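Local coordinates for putative phosphatase (Clostridium difficile, PDB 3SD7), which probably acts as a phosphatase of the haloacid dehalogenase-like family, hydrolysing phosphate esters, at residues A[32-37]-A[127-132]; A[113-118]-A[230-235]; A[188-193]-A[208-213]; A[204-209]-A[224-229]. All blocks are in the same frame, centred on the assembly; numbering follows the deposited sequence. Where two conformers were deposited one is given.

Contact 1. Residues A[32-37]-A[127-132]. With NA (sodium ion), chain B.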
loop_
_atom_site.group_PDB
_atom_site.type_symbol
_atom_site.label_atom_id
_atom_site.label_comp_id
_atom_site.label_asym_id
_atom_site.label_seq_id
_atom_site.Cartn_x
_atom_site.Cartn_y
_atom_site.Cartn_z
ATOM N N VAL A 32 1.135 10.889 -11.391
ATOM C CA VAL A 32 0.566 9.579 -11.085
ATOM C C VAL A 32 0.946 9.217 -9.663
ATOM O O VAL A 32 2.139 9.197 -9.309
ATOM C CB VAL A 32 1.090 8.493 -12.008
ATOM C CG1 VAL A 32 0.364 7.150 -11.751
ATOM C CG2 VAL A 32 0.967 8.921 -13.502
ATOM N N LEU A 33 -0.068 9.002 -8.845
ATOM C CA LEU A 33 0.127 8.608 -7.469
ATOM C C LEU A 33 -0.100 7.110 -7.347
ATOM O O LEU A 33 -1.002 6.557 -7.980
ATOM C CB LEU A 33 -0.844 9.310 -6.538
ATOM C CG LEU A 33 -0.672 10.789 -6.300
ATOM C CD1 LEU A 33 -1.025 11.603 -7.518
ATOM C CD2 LEU A 33 -1.519 11.211 -5.082
ATOM N N PHE A 34 0.716 6.470 -6.523
ATOM C CA PHE A 34 0.599 5.066 -6.244
ATOM C C PHE A 34 0.499 4.766 -4.746
ATOM O O PHE A 34 1.212 5.353 -3.957
ATOM C CB PHE A 34 1.832 4.282 -6.734
ATOM C CG PHE A 34 2.004 4.241 -8.209
ATOM C CD1 PHE A 34 1.568 3.124 -8.933
ATOM C CD2 PHE A 34 2.675 5.262 -8.883
ATOM C CE1 PHE A 34 1.749 3.060 -10.286
ATOM C CE2 PHE A 34 2.855 5.175 -10.276
ATOM C CZ PHE A 34 2.392 4.086 -10.952
ATOM N N ASP A 35 -0.387 3.850 -4.372
ATOM C CA ASP A 35 -0.352 3.281 -3.034
ATOM C C ASP A 35 0.847 2.285 -3.055
ATOM O O ASP A 35 1.435 2.014 -4.116
ATOM C CB ASP A 35 -1.671 2.622 -2.676
ATOM C CG ASP A 35 -1.921 2.612 -1.147
ATOM O OD1 ASP A 35 -0.967 2.414 -0.389
ATOM O OD2 ASP A 35 -3.083 2.840 -0.706
ATOM N N LEU A 36 1.218 1.751 -1.915
ATOM C CA LEU A 36 2.394 0.870 -1.813
ATOM C C LEU A 36 2.015 -0.605 -1.773
ATOM O O LEU A 36 2.082 -1.301 -2.800
ATOM C CB LEU A 36 3.226 1.260 -0.587
ATOM C CG LEU A 36 4.524 0.452 -0.436
ATOM C CD1 LEU A 36 5.601 0.925 -1.423
ATOM C CD2 LEU A 36 5.015 0.586 0.974
ATOM N N ASP A 37 1.579 -1.058 -0.591
ATOM C CA ASP A 37 1.207 -2.464 -0.395
ATOM C C ASP A 37 0.087 -2.853 -1.345
ATOM O O ASP A 37 -0.952 -2.152 -1.480
ATOM C CB ASP A 37 0.758 -2.756 1.045
ATOM C CG ASP A 37 1.879 -2.731 2.068
ATOM O OD1 ASP A 37 3.104 -2.676 1.747
ATOM O OD2 ASP A 37 1.502 -2.803 3.269
ATOM N N LYS A 127 6.715 11.745 -16.559
ATOM C CA LYS A 127 5.628 11.819 -15.580
ATOM C C LYS A 127 6.189 11.983 -14.187
ATOM O O LYS A 127 7.276 11.497 -13.882
ATOM C CB LYS A 127 4.745 10.586 -15.655
ATOM C CG LYS A 127 4.052 10.512 -16.987
ATOM C CD LYS A 127 3.044 9.461 -17.091
ATOM C CE LYS A 127 2.579 9.328 -18.554
ATOM N NZ LYS A 127 2.036 10.558 -19.233
ATOM N N ILE A 128 5.456 12.723 -13.350
ATOM C CA ILE A 128 5.801 12.880 -11.954
ATOM C C ILE A 128 5.085 11.740 -11.221
ATOM O O ILE A 128 3.851 11.579 -11.340
ATOM C CB ILE A 128 5.305 14.227 -11.419
ATOM C CG1 ILE A 128 6.089 15.350 -12.092
ATOM C CG2 ILE A 128 5.523 14.281 -9.896
ATOM C CD1 ILE A 128 5.508 16.727 -11.845
ATOM N N LEU A 129 5.874 10.945 -10.503
ATOM C CA LEU A 129 5.375 9.775 -9.794
ATOM C C LEU A 129 5.481 10.047 -8.293
ATOM O O LEU A 129 6.516 10.536 -7.784
ATOM C CB LEU A 129 6.188 8.551 -10.168
ATOM C CG LEU A 129 6.357 8.294 -11.670
ATOM C CD1 LEU A 129 7.141 6.988 -11.902
ATOM C CD2 LEU A 129 4.998 8.240 -12.369
ATOM N N LEU A 130 4.402 9.748 -7.596
ATOM C CA LEU A 130 4.336 9.964 -6.159
ATOM C C LEU A 130 3.813 8.723 -5.465
ATOM O O LEU A 130 3.053 7.950 -6.048
ATOM C CB LEU A 130 3.364 11.108 -5.878
ATOM C CG LEU A 130 3.555 12.453 -6.604
ATOM C CD1 LEU A 130 2.368 13.422 -6.327
ATOM C CD2 LEU A 130 4.883 13.079 -6.238
ATOM N N VAL A 131 4.167 8.550 -4.194
ATOM C CA VAL A 131 3.575 7.503 -3.366
ATOM C C VAL A 131 2.718 8.158 -2.301
ATOM O O VAL A 131 3.169 9.108 -1.653
ATOM C CB VAL A 131 4.628 6.580 -2.710
ATOM C CG1 VAL A 131 3.993 5.644 -1.669
ATOM C CG2 VAL A 131 5.350 5.760 -3.783
ATOM N N ALA A 132 1.473 7.695 -2.185
ATOM C CA ALA A 132 0.542 8.139 -1.157
ATOM C C ALA A 132 -0.018 6.867 -0.530
ATOM O O ALA A 132 -0.773 6.131 -1.156
ATOM C CB ALA A 132 -0.579 9.028 -1.762
HETATM NA NA NA B . -2.847 -1.250 -0.794
HETATM O O HOH W 1 -4.442 0.236 -0.831
HETATM O O HOH W 2 -1.807 -0.243 0.877
HETATM O O HOH W 3 -3.338 -3.498 -0.007
#

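Contact 2. Residues A[113-118]-A[230-235]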
loop_
_atom_site.group_PDB
_atom_site.type_symbol
_atom_site.label_atom_id
_atom_site.label_comp_id
_atom_site.label_asym_id
_atom_site.label_seq_id
_atom_site.Cartn_x
_atom_site.Cartn_y
_atom_site.Cartn_z
ATOM N N GLU A 113 5.713 -8.328 -10.312
ATOM C CA GLU A 113 6.368 -8.543 -11.572
ATOM C C GLU A 113 5.997 -7.424 -12.554
ATOM O O GLU A 113 4.835 -7.053 -12.658
ATOM C CB GLU A 113 5.948 -9.890 -12.162
ATOM C CG GLU A 113 6.888 -10.399 -13.154
ATOM C CD GLU A 113 8.176 -10.906 -12.512
ATOM O OE1 GLU A 113 9.195 -10.847 -13.189
ATOM O OE2 GLU A 113 8.164 -11.352 -11.328
ATOM N N ASN A 114 7.020 -6.892 -13.211
ATOM C CA ASN A 114 6.932 -5.841 -14.262
ATOM C C ASN A 114 6.732 -4.419 -13.768
ATOM O O ASN A 114 6.712 -3.486 -14.570
ATOM C CB ASN A 114 5.866 -6.189 -15.300
ATOM C CG ASN A 114 6.101 -7.570 -15.923
ATOM O OD1 ASN A 114 7.234 -7.917 -16.268
ATOM N ND2 ASN A 114 5.027 -8.358 -16.076
ATOM N N MET A 115 6.625 -4.255 -12.463
ATOM C CA MET A 115 6.398 -2.912 -11.923
ATOM C C MET A 115 7.614 -2.021 -12.151
ATOM O O MET A 115 7.470 -0.860 -12.588
ATOM C CB MET A 115 6.008 -2.966 -10.461
ATOM C CG MET A 115 5.652 -1.577 -9.904
ATOM S SD MET A 115 4.450 -0.588 -10.816
ATOM C CE MET A 115 2.895 -1.445 -10.388
ATOM N N LYS A 116 8.822 -2.555 -11.938
ATOM C CA LYS A 116 10.009 -1.709 -12.138
ATOM C C LYS A 116 10.042 -1.169 -13.576
ATOM O O LYS A 116 10.285 0.018 -13.795
ATOM C CB LYS A 116 11.291 -2.429 -11.724
ATOM C CG LYS A 116 12.473 -1.504 -11.597
ATOM C CD LYS A 116 13.717 -2.264 -11.170
ATOM C CE LYS A 116 14.817 -1.307 -10.754
ATOM N NZ LYS A 116 15.125 -0.291 -11.796
ATOM N N GLU A 117 9.784 -2.038 -14.555
ATOM C CA GLU A 117 9.717 -1.627 -15.957
ATOM C C GLU A 117 8.684 -0.528 -16.209
ATOM O O GLU A 117 8.982 0.447 -16.903
ATOM C CB GLU A 117 9.416 -2.825 -16.886
ATOM C CG GLU A 117 8.892 -2.384 -18.289
ATOM C CD GLU A 117 8.385 -3.535 -19.146
ATOM O OE1 GLU A 117 9.171 -4.472 -19.374
ATOM O OE2 GLU A 117 7.216 -3.471 -19.614
ATOM N N ILE A 118 7.469 -0.655 -15.661
ATOM C CA ILE A 118 6.467 0.364 -15.949
ATOM C C ILE A 118 6.845 1.686 -15.275
ATOM O O ILE A 118 6.664 2.745 -15.870
ATOM C CB ILE A 118 5.001 -0.065 -15.659
ATOM C CG1 ILE A 118 4.704 -0.033 -14.208
ATOM C CG2 ILE A 118 4.628 -1.405 -16.378
ATOM C CD1 ILE A 118 4.424 1.368 -13.717
ATOM N N GLU A 230 -6.300 -5.743 -14.497
ATOM C CA GLU A 230 -6.005 -7.047 -13.924
ATOM C C GLU A 230 -4.540 -7.221 -13.546
ATOM O O GLU A 230 -4.230 -7.871 -12.550
ATOM C CB GLU A 230 -6.412 -8.190 -14.888
ATOM C CG GLU A 230 -7.862 -8.653 -14.789
ATOM C CD GLU A 230 -8.129 -9.594 -13.602
ATOM O OE1 GLU A 230 -7.415 -9.521 -12.571
ATOM O OE2 GLU A 230 -9.075 -10.413 -13.699
ATOM N N ASN A 231 -3.641 -6.603 -14.308
ATOM C CA ASN A 231 -2.230 -6.809 -14.107
ATOM C C ASN A 231 -1.431 -5.532 -14.272
ATOM O O ASN A 231 -1.949 -4.510 -14.719
ATOM C CB ASN A 231 -1.747 -7.886 -15.076
ATOM C CG ASN A 231 -2.188 -7.624 -16.486
ATOM O OD1 ASN A 231 -1.906 -6.566 -17.042
ATOM N ND2 ASN A 231 -2.882 -8.603 -17.094
ATOM N N VAL A 232 -0.181 -5.604 -13.850
ATOM C CA VAL A 232 0.729 -4.473 -13.879
ATOM C C VAL A 232 0.928 -3.929 -15.282
ATOM O O VAL A 232 0.858 -2.713 -15.501
ATOM C CB VAL A 232 2.070 -4.860 -13.218
ATOM C CG1 VAL A 232 3.149 -3.816 -13.486
ATOM C CG2 VAL A 232 1.867 -5.100 -11.709
ATOM N N GLU A 233 1.170 -4.818 -16.241
ATOM C CA GLU A 233 1.413 -4.384 -17.617
ATOM C C GLU A 233 0.289 -3.525 -18.202
ATOM O O GLU A 233 0.549 -2.624 -19.005
ATOM C CB GLU A 233 1.700 -5.583 -18.540
ATOM C CG GLU A 233 3.122 -6.204 -18.401
ATOM C CD GLU A 233 4.276 -5.259 -18.802
ATOM O OE1 GLU A 233 5.452 -5.682 -18.715
ATOM O OE2 GLU A 233 4.025 -4.104 -19.201
ATOM N N SER A 234 -0.949 -3.807 -17.817
ATOM C CA SER A 234 -2.090 -3.028 -18.306
ATOM C C SER A 234 -2.094 -1.555 -17.852
ATOM O O SER A 234 -2.796 -0.741 -18.442
ATOM C CB SER A 234 -3.405 -3.695 -17.916
ATOM O OG SER A 234 -3.570 -4.885 -18.643
ATOM N N ILE A 235 -1.348 -1.224 -16.790
ATOM C CA ILE A 235 -1.230 0.171 -16.344
ATOM C C ILE A 235 -0.692 1.065 -17.496
ATOM O O ILE A 235 -1.175 2.185 -17.686
ATOM C CB ILE A 235 -0.354 0.277 -15.079
ATOM C CG1 ILE A 235 -1.091 -0.371 -13.900
ATOM C CG2 ILE A 235 -0.018 1.743 -14.750
ATOM C CD1 ILE A 235 -0.276 -0.556 -12.640
HETATM O O HOH W 4 1.902 -7.930 -15.634
#

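Contact 3. Residues A[188-193]-A[208-213]. With NA (sodium ion), chain B.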
loop_
_atom_site.group_PDB
_atom_site.type_symbol
_atom_site.label_atom_id
_atom_site.label_comp_id
_atom_site.label_asym_id
_atom_site.label_seq_id
_atom_site.Cartn_x
_atom_site.Cartn_y
_atom_site.Cartn_z
ATOM N N ILE A 188 -3.819 11.264 -11.441
ATOM C CA ILE A 188 -4.470 9.970 -11.283
ATOM C C ILE A 188 -3.859 9.185 -10.130
ATOM O O ILE A 188 -2.657 9.229 -9.915
ATOM C CB ILE A 188 -4.458 9.151 -12.590
ATOM C CG1 ILE A 188 -5.397 7.948 -12.476
ATOM C CG2 ILE A 188 -3.020 8.767 -13.033
ATOM C CD1 ILE A 188 -5.851 7.398 -13.883
ATOM N N MET A 189 -4.722 8.498 -9.369
ATOM C CA MET A 189 -4.339 7.639 -8.261
ATOM C C MET A 189 -4.462 6.160 -8.657
ATOM O O MET A 189 -5.495 5.730 -9.187
ATOM C CB MET A 189 -5.273 7.915 -7.064
ATOM C CG MET A 189 -5.059 6.992 -5.838
ATOM S SD MET A 189 -3.491 7.354 -5.007
ATOM C CE MET A 189 -3.449 6.024 -3.779
ATOM N N VAL A 190 -3.447 5.388 -8.325
ATOM C CA VAL A 190 -3.412 3.943 -8.619
ATOM C C VAL A 190 -3.362 3.173 -7.301
ATOM O O VAL A 190 -2.500 3.412 -6.466
ATOM C CB VAL A 190 -2.190 3.593 -9.456
ATOM C CG1 VAL A 190 -2.164 2.094 -9.787
ATOM C CG2 VAL A 190 -2.148 4.435 -10.725
ATOM N N GLY A 191 -4.278 2.226 -7.114
ATOM C CA GLY A 191 -4.327 1.488 -5.872
ATOM C C GLY A 191 -5.118 0.201 -5.982
ATOM O O GLY A 191 -5.836 0.006 -6.953
ATOM N N ASP A 192 -4.983 -0.653 -4.966
ATOM C CA ASP A 192 -5.647 -1.972 -4.959
ATOM C C ASP A 192 -6.814 -2.100 -3.987
ATOM O O ASP A 192 -7.365 -3.173 -3.877
ATOM C CB ASP A 192 -4.665 -3.071 -4.614
ATOM C CG ASP A 192 -4.188 -2.996 -3.149
ATOM O OD1 ASP A 192 -3.885 -1.863 -2.646
ATOM O OD2 ASP A 192 -4.068 -4.044 -2.479
ATOM N N ARG A 193 -7.212 -1.026 -3.328
ATOM C CA ARG A 193 -8.330 -1.084 -2.393
ATOM C C ARG A 193 -9.322 0.008 -2.615
ATOM O O ARG A 193 -9.002 1.080 -3.171
ATOM C CB ARG A 193 -7.839 -0.958 -0.946
ATOM C CG ARG A 193 -6.869 -2.073 -0.471
ATOM C CD ARG A 193 -7.417 -3.511 -0.548
ATOM N NE ARG A 193 -8.717 -3.662 0.073
ATOM C CZ ARG A 193 -8.945 -3.869 1.367
ATOM N NH1 ARG A 193 -7.948 -3.954 2.243
ATOM N NH2 ARG A 193 -10.196 -4.019 1.807
ATOM N N ILE A 208 -7.223 4.380 -10.943
ATOM C CA ILE A 208 -7.062 3.051 -11.498
ATOM C C ILE A 208 -7.147 2.090 -10.301
ATOM O O ILE A 208 -6.355 2.185 -9.341
ATOM C CB ILE A 208 -5.698 2.810 -12.153
ATOM C CG1 ILE A 208 -5.503 3.753 -13.345
ATOM C CG2 ILE A 208 -5.619 1.320 -12.621
ATOM C CD1 ILE A 208 -4.140 3.613 -14.036
ATOM N N GLY A 209 -8.134 1.206 -10.331
ATOM C CA GLY A 209 -8.254 0.157 -9.336
ATOM C C GLY A 209 -7.598 -1.094 -9.909
ATOM O O GLY A 209 -7.985 -1.578 -11.003
ATOM N N VAL A 210 -6.600 -1.628 -9.216
ATOM C CA VAL A 210 -5.927 -2.823 -9.692
ATOM C C VAL A 210 -6.507 -4.057 -8.994
ATOM O O VAL A 210 -6.945 -3.982 -7.849
ATOM C CB VAL A 210 -4.390 -2.775 -9.522
ATOM C CG1 VAL A 210 -3.843 -1.421 -10.043
ATOM C CG2 VAL A 210 -3.945 -3.002 -8.044
ATOM N N LEU A 211 -6.475 -5.191 -9.689
ATOM C CA LEU A 211 -7.025 -6.445 -9.189
ATOM C C LEU A 211 -5.962 -7.455 -8.759
ATOM O O LEU A 211 -6.314 -8.518 -8.251
ATOM C CB LEU A 211 -7.932 -7.111 -10.255
ATOM C CG LEU A 211 -9.082 -6.263 -10.806
ATOM C CD1 LEU A 211 -9.829 -7.049 -11.893
ATOM C CD2 LEU A 211 -10.040 -5.837 -9.661
ATOM N N TYR A 212 -4.671 -7.125 -8.935
ATOM C CA TYR A 212 -3.589 -8.044 -8.576
ATOM C C TYR A 212 -3.118 -7.948 -7.132
ATOM O O TYR A 212 -2.223 -8.701 -6.713
ATOM C CB TYR A 212 -2.386 -7.866 -9.529
ATOM C CG TYR A 212 -1.795 -6.493 -9.533
ATOM C CD1 TYR A 212 -0.931 -6.081 -8.500
ATOM C CD2 TYR A 212 -2.074 -5.579 -10.550
ATOM C CE1 TYR A 212 -0.387 -4.835 -8.495
ATOM C CE2 TYR A 212 -1.520 -4.328 -10.551
ATOM C CZ TYR A 212 -0.658 -3.954 -9.532
ATOM O OH TYR A 212 -0.114 -2.695 -9.535
ATOM N N GLY A 213 -3.735 -7.038 -6.380
ATOM C CA GLY A 213 -3.430 -6.831 -4.987
ATOM C C GLY A 213 -4.433 -7.466 -4.044
ATOM O O GLY A 213 -4.874 -8.640 -4.235
HETATM NA NA NA B . -2.847 -1.250 -0.794
HETATM O O HOH W 3 -3.338 -3.498 -0.007
HETATM O O HOH W 1 -4.442 0.236 -0.831
HETATM O O HOH W 2 -1.807 -0.243 0.877
#

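Contact 4. Residues A[204-209]-A[224-229]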
loop_
_atom_site.group_PDB
_atom_site.type_symbol
_atom_site.label_atom_id
_atom_site.label_comp_id
_atom_site.label_asym_id
_atom_site.label_seq_id
_atom_site.Cartn_x
_atom_site.Cartn_y
_atom_site.Cartn_z
ATOM N N GLY A 204 -11.042 14.610 -5.963
ATOM C CA GLY A 204 -11.493 14.995 -7.293
ATOM C C GLY A 204 -10.527 14.618 -8.399
ATOM O O GLY A 204 -10.367 15.356 -9.371
ATOM N N ILE A 205 -9.858 13.487 -8.244
ATOM C CA ILE A 205 -8.959 12.980 -9.260
ATOM C C ILE A 205 -9.408 11.593 -9.733
ATOM O O ILE A 205 -10.153 10.873 -9.026
ATOM C CB ILE A 205 -7.478 12.938 -8.771
ATOM C CG1 ILE A 205 -7.306 12.035 -7.558
ATOM C CG2 ILE A 205 -6.995 14.371 -8.397
ATOM C CD1 ILE A 205 -5.856 11.897 -7.117
ATOM N N ASP A 206 -8.953 11.233 -10.930
ATOM C CA ASP A 206 -9.214 9.943 -11.524
ATOM C C ASP A 206 -8.476 8.834 -10.761
ATOM O O ASP A 206 -7.595 9.101 -9.918
ATOM C CB ASP A 206 -8.813 9.938 -13.012
ATOM C CG ASP A 206 -9.798 10.715 -13.899
ATOM O OD1 ASP A 206 -10.856 11.154 -13.401
ATOM O OD2 ASP A 206 -9.518 10.877 -15.116
ATOM N N SER A 207 -8.862 7.592 -11.051
ATOM C CA SER A 207 -8.304 6.437 -10.401
ATOM C C SER A 207 -8.231 5.188 -11.252
ATOM O O SER A 207 -9.067 4.944 -12.129
ATOM C CB SER A 207 -9.117 6.095 -9.136
ATOM O OG SER A 207 -10.495 5.928 -9.444
ATOM N N ILE A 208 -7.223 4.380 -10.943
ATOM C CA ILE A 208 -7.062 3.051 -11.498
ATOM C C ILE A 208 -7.147 2.090 -10.301
ATOM O O ILE A 208 -6.355 2.185 -9.341
ATOM C CB ILE A 208 -5.698 2.810 -12.153
ATOM C CG1 ILE A 208 -5.503 3.753 -13.345
ATOM C CG2 ILE A 208 -5.619 1.320 -12.621
ATOM C CD1 ILE A 208 -4.140 3.613 -14.036
ATOM N N GLY A 209 -8.134 1.206 -10.331
ATOM C CA GLY A 209 -8.254 0.157 -9.336
ATOM C C GLY A 209 -7.598 -1.094 -9.909
ATOM O O GLY A 209 -7.985 -1.578 -11.003
ATOM N N GLU A 224 -16.252 1.961 -8.035
ATOM C CA GLU A 224 -16.379 2.698 -9.305
ATOM C C GLU A 224 -15.181 3.601 -9.687
ATOM O O GLU A 224 -15.353 4.802 -9.928
ATOM C CB GLU A 224 -17.686 3.506 -9.322
ATOM C CG GLU A 224 -18.925 2.625 -9.269
ATOM C CD GLU A 224 -20.238 3.387 -9.148
ATOM O OE1 GLU A 224 -20.246 4.646 -9.113
ATOM O OE2 GLU A 224 -21.284 2.701 -9.087
ATOM N N PRO A 225 -13.982 3.012 -9.785
ATOM C CA PRO A 225 -12.833 3.805 -10.220
ATOM C C PRO A 225 -12.966 4.193 -11.690
ATOM O O PRO A 225 -13.853 3.696 -12.394
ATOM C CB PRO A 225 -11.653 2.845 -10.061
ATOM C CG PRO A 225 -12.249 1.496 -10.203
ATOM C CD PRO A 225 -13.634 1.589 -9.616
ATOM N N THR A 226 -12.077 5.062 -12.153
ATOM C CA THR A 226 -12.112 5.504 -13.544
ATOM C C THR A 226 -11.787 4.324 -14.438
ATOM O O THR A 226 -12.397 4.168 -15.503
ATOM C CB THR A 226 -11.148 6.644 -13.799
ATOM O OG1 THR A 226 -11.235 7.581 -12.721
ATOM C CG2 THR A 226 -11.451 7.336 -15.147
ATOM N N TYR A 227 -10.847 3.494 -13.998
ATOM C CA TYR A 227 -10.409 2.321 -14.739
ATOM C C TYR A 227 -10.124 1.162 -13.801
ATOM O O TYR A 227 -9.759 1.370 -12.631
ATOM C CB TYR A 227 -9.094 2.623 -15.472
ATOM C CG TYR A 227 -9.056 3.938 -16.226
ATOM C CD1 TYR A 227 -9.523 4.042 -17.529
ATOM C CD2 TYR A 227 -8.524 5.078 -15.627
ATOM C CE1 TYR A 227 -9.469 5.256 -18.210
ATOM C CE2 TYR A 227 -8.466 6.288 -16.301
ATOM C CZ TYR A 227 -8.939 6.375 -17.577
ATOM O OH TYR A 227 -8.878 7.603 -18.229
ATOM N N ILE A 228 -10.261 -0.054 -14.330
ATOM C CA ILE A 228 -9.907 -1.270 -13.619
ATOM C C ILE A 228 -8.863 -2.041 -14.442
ATOM O O ILE A 228 -9.047 -2.207 -15.670
ATOM C CB ILE A 228 -11.152 -2.139 -13.382
ATOM C CG1 ILE A 228 -12.129 -1.396 -12.453
ATOM C CG2 ILE A 228 -10.795 -3.497 -12.770
ATOM C CD1 ILE A 228 -13.455 -2.106 -12.264
ATOM N N VAL A 229 -7.784 -2.505 -13.800
ATOM C CA VAL A 229 -6.778 -3.345 -14.479
ATOM C C VAL A 229 -6.507 -4.663 -13.738
ATOM O O VAL A 229 -6.518 -4.702 -12.496
ATOM C CB VAL A 229 -5.446 -2.591 -14.721
ATOM C CG1 VAL A 229 -5.723 -1.356 -15.539
ATOM C CG2 VAL A 229 -4.781 -2.240 -13.401
#

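Contact 1. Residues A[32-37]-A[127-132]
In the central parallel sheet of the haloacid dehalogenase fold, Val32, Leu33 and Phe34 pair with Leu129, Leu130 and Val131. Val32 N donates to Ile128 O at 2.8 Å, and Phe34 N donates to Leu130 O at 2.8 Å. In return, Val32 O accepts from Leu130 N and Phe34 O from Ala132 N. The two short strand axes cross at -30°. On one face of the sheet Leu33 and Leu130 lie side by side and point the same way, with Leu33 CG 4.0 Å from Leu130 CD1. Leu33 CD2 also meets Ala132 CB at 4.1 Å. Val175 of helix 168-179 packs on both leucines.

Strand 31-34 leads into Asp35 and Asp37, which fit the DxD signature of the family. By analogy with relatives, Asp35 is probably the nucleophile. Asp35 CG sits 3.7 Å from Ala132 O, and Asp35 OD1 uses the anti lone pair to accept from Leu36 N. Asp35 OD2 also forms a salt bridge with Lys168. Asp37 binds the sodium ion through its backbone O at 2.2 Å; three waters and Asp192 are further ligands.

On the other face, Leu129 CD2 touches Val32 CB at 3.9 Å. With CG anti to its carbonyl carbon (chi1 -67°), the Phe34 ring turns its edge to Leu130 O, which lies in the ring plane.

Contact 2. Residues A[113-118]-A[230-235]
Asn114 and Glu233 share one water across the contact. The oxygen of water 4 accepts from Asn114 ND2 at 3.2 Å and from Glu233 N at 3.3 Å. Asn114 stands at the N-cap position of helix 115-124, but its side chain makes no capping bond. It turns instead to the loop between strand 227-229 and helix 235-239. There its side chain crosses that of Glu233 at about a right angle, with the amide and carboxylate planes 43° apart.

The rest of the contact is mostly apolar. Val232 presses its CG1 against the start of the helix, 3.6 Å from Met115 N. CG1 is anti to the backbone N of Val232 (chi1 168°), and this turns it to the helix. Ile118 CG2 meets the same Val232 CG1 at 4.0 Å. The Met115 chain is bent at chi2 and chi3. Met115 CE therefore touches both Val232 CG1, at 3.9 Å, and Ile235 CD1, at 4.0 Å. Tyr212 also packs on Met115 and Val232. The loop keeps its own shape through an Asx motif, in which Asn231 OD1 accepts from Ser234 N and Ser234 OG.

Two acidic side chains also meet. Glu117 OE2 lies 3.0 Å from Glu233 OE1, with the carboxylate planes 54° apart. Glu233 OE2 forms a salt bridge with Lys236, which probably offsets some of the charge. So close a pair of acceptors suggests that one carboxylate may be protonated, or its ionisation shifted.

Contact 3. Residues A[188-193]-A[208-213]
Val190 and Ile208 lie side by side and point the same way across two neighbouring parallel strands. They belong to a beta-alpha-beta unit made of strand 187-191, helix 194-203 and strand 206-210, part of the Rossmann-like core of the fold. Val190 CG2 is 4.0 Å from Ile208 CD1. Ile188 approaches the same isoleucine at a slant, its CD1 meeting Ile208 CG1 at 3.7 Å. Val190 meets Val210 differently: the two side chains cross at about a right angle, with CG1 of Val190 3.9 Å from CG1 of Val210. Ile238 and Leu239 of helix 235-239 cover Ile208.

The backbone bonds run in regular order. Ile208 N donates to Met189 O at 2.8 Å, Gly191 N to Ile208 O, and Val210 N to Gly191 O. On the opposite face of the sheet the paired residues are Gly191 and Gly209, so no side chains meet there.

At the end of strand 206-210, Val210 CG2 is held between two groups. It touches Asp192 CB at 3.5 Å and sits over one face of the Tyr212 ring, displaced toward the rim. The Tyr212 OH bonds to Thr39 O.

Asp192 has CG between its backbone N and carbonyl carbon (chi1 69°), a rotation that carries the carboxylate to the metal. Its two oxygens have separate tasks. OD2 accepts from Tyr214 N and from water 3, which is itself a sodium ligand. Asp192 OD1 binds the sodium ion directly at 2.2 Å.

Contact 4. Residues A[204-209]-A[224-229]
The Tyr227 ring meets Ser207 and Ile208 at a slant, through one ring carbon. Tyr227 CD2 is 3.5 Å from Ser207 O and 4.0 Å from Ile208 CG1. One face of the ring carries CG2 of the preceding residue, Thr226, displaced toward the rim. The phenol OH bonds to the Tyr29 OH, and Tyr29 OH also bonds to Asp206 OD2. Lys27 adds a salt bridge to that oxygen.

At the start of the pairing two hydroxyl groups bond to backbone N-H groups. Ser207 N donates to Thr226 OG1 at 2.9 Å, and Thr226 N donates to Ser207 OG at 3.3 Å. The threonine hydroxyl is anti to its carbonyl carbon (chi1 -43°), which places it beside Ser207 N. Thr226 OG1 also lies 3.4 Å from Asp206 CB.

These strands close a second beta-alpha-beta unit, made of strand 206-210, helix 217-223 and strand 227-229. The last of these is an outer strand of the sheet within the chain. From here the bonding is that of a parallel pair. Tyr227 N donates to Ser207 O, Gly209 N to Tyr227 O at 2.8 Å, and Val229 N to Gly209 O.

The two faces of the pair differ. On the face with Tyr227, Ile208 CG2 touches Val229 CG2 at 3.7 Å, and Ile238 of helix 235-239 packs on Tyr227 and Val229. On the face with Gly209, the Pro225 ring leans over the backbone, with Pro225 CB 3.9 Å from Gly209 N. Ile197 of helix 194-203 packs on Pro225 and Ser207.

In the fold
Contacts 1, 3 and 4 lie in the same parallel sheet. Strands 31-34 and 187-191 join contact 1 to contact 3, where Leu33 O and Val190 N are 2.7 Å apart, a probable hydrogen bond. Contacts 3 and 4 share Ile208 and Gly209, and their centres are 8 Å apart. Contacts 1 and 3 both end at the sodium ion, which Asp37 O and Asp192 OD1 bind together with waters 1, 2 and 3. Contact 2 joins helix 115-124 to the loop before helix 235-239. It meets contact 3 at Tyr212, with Met115 CE 3.4 Å from Tyr212 OH. The Met115 side chain is about 11 Å from the sodium ion.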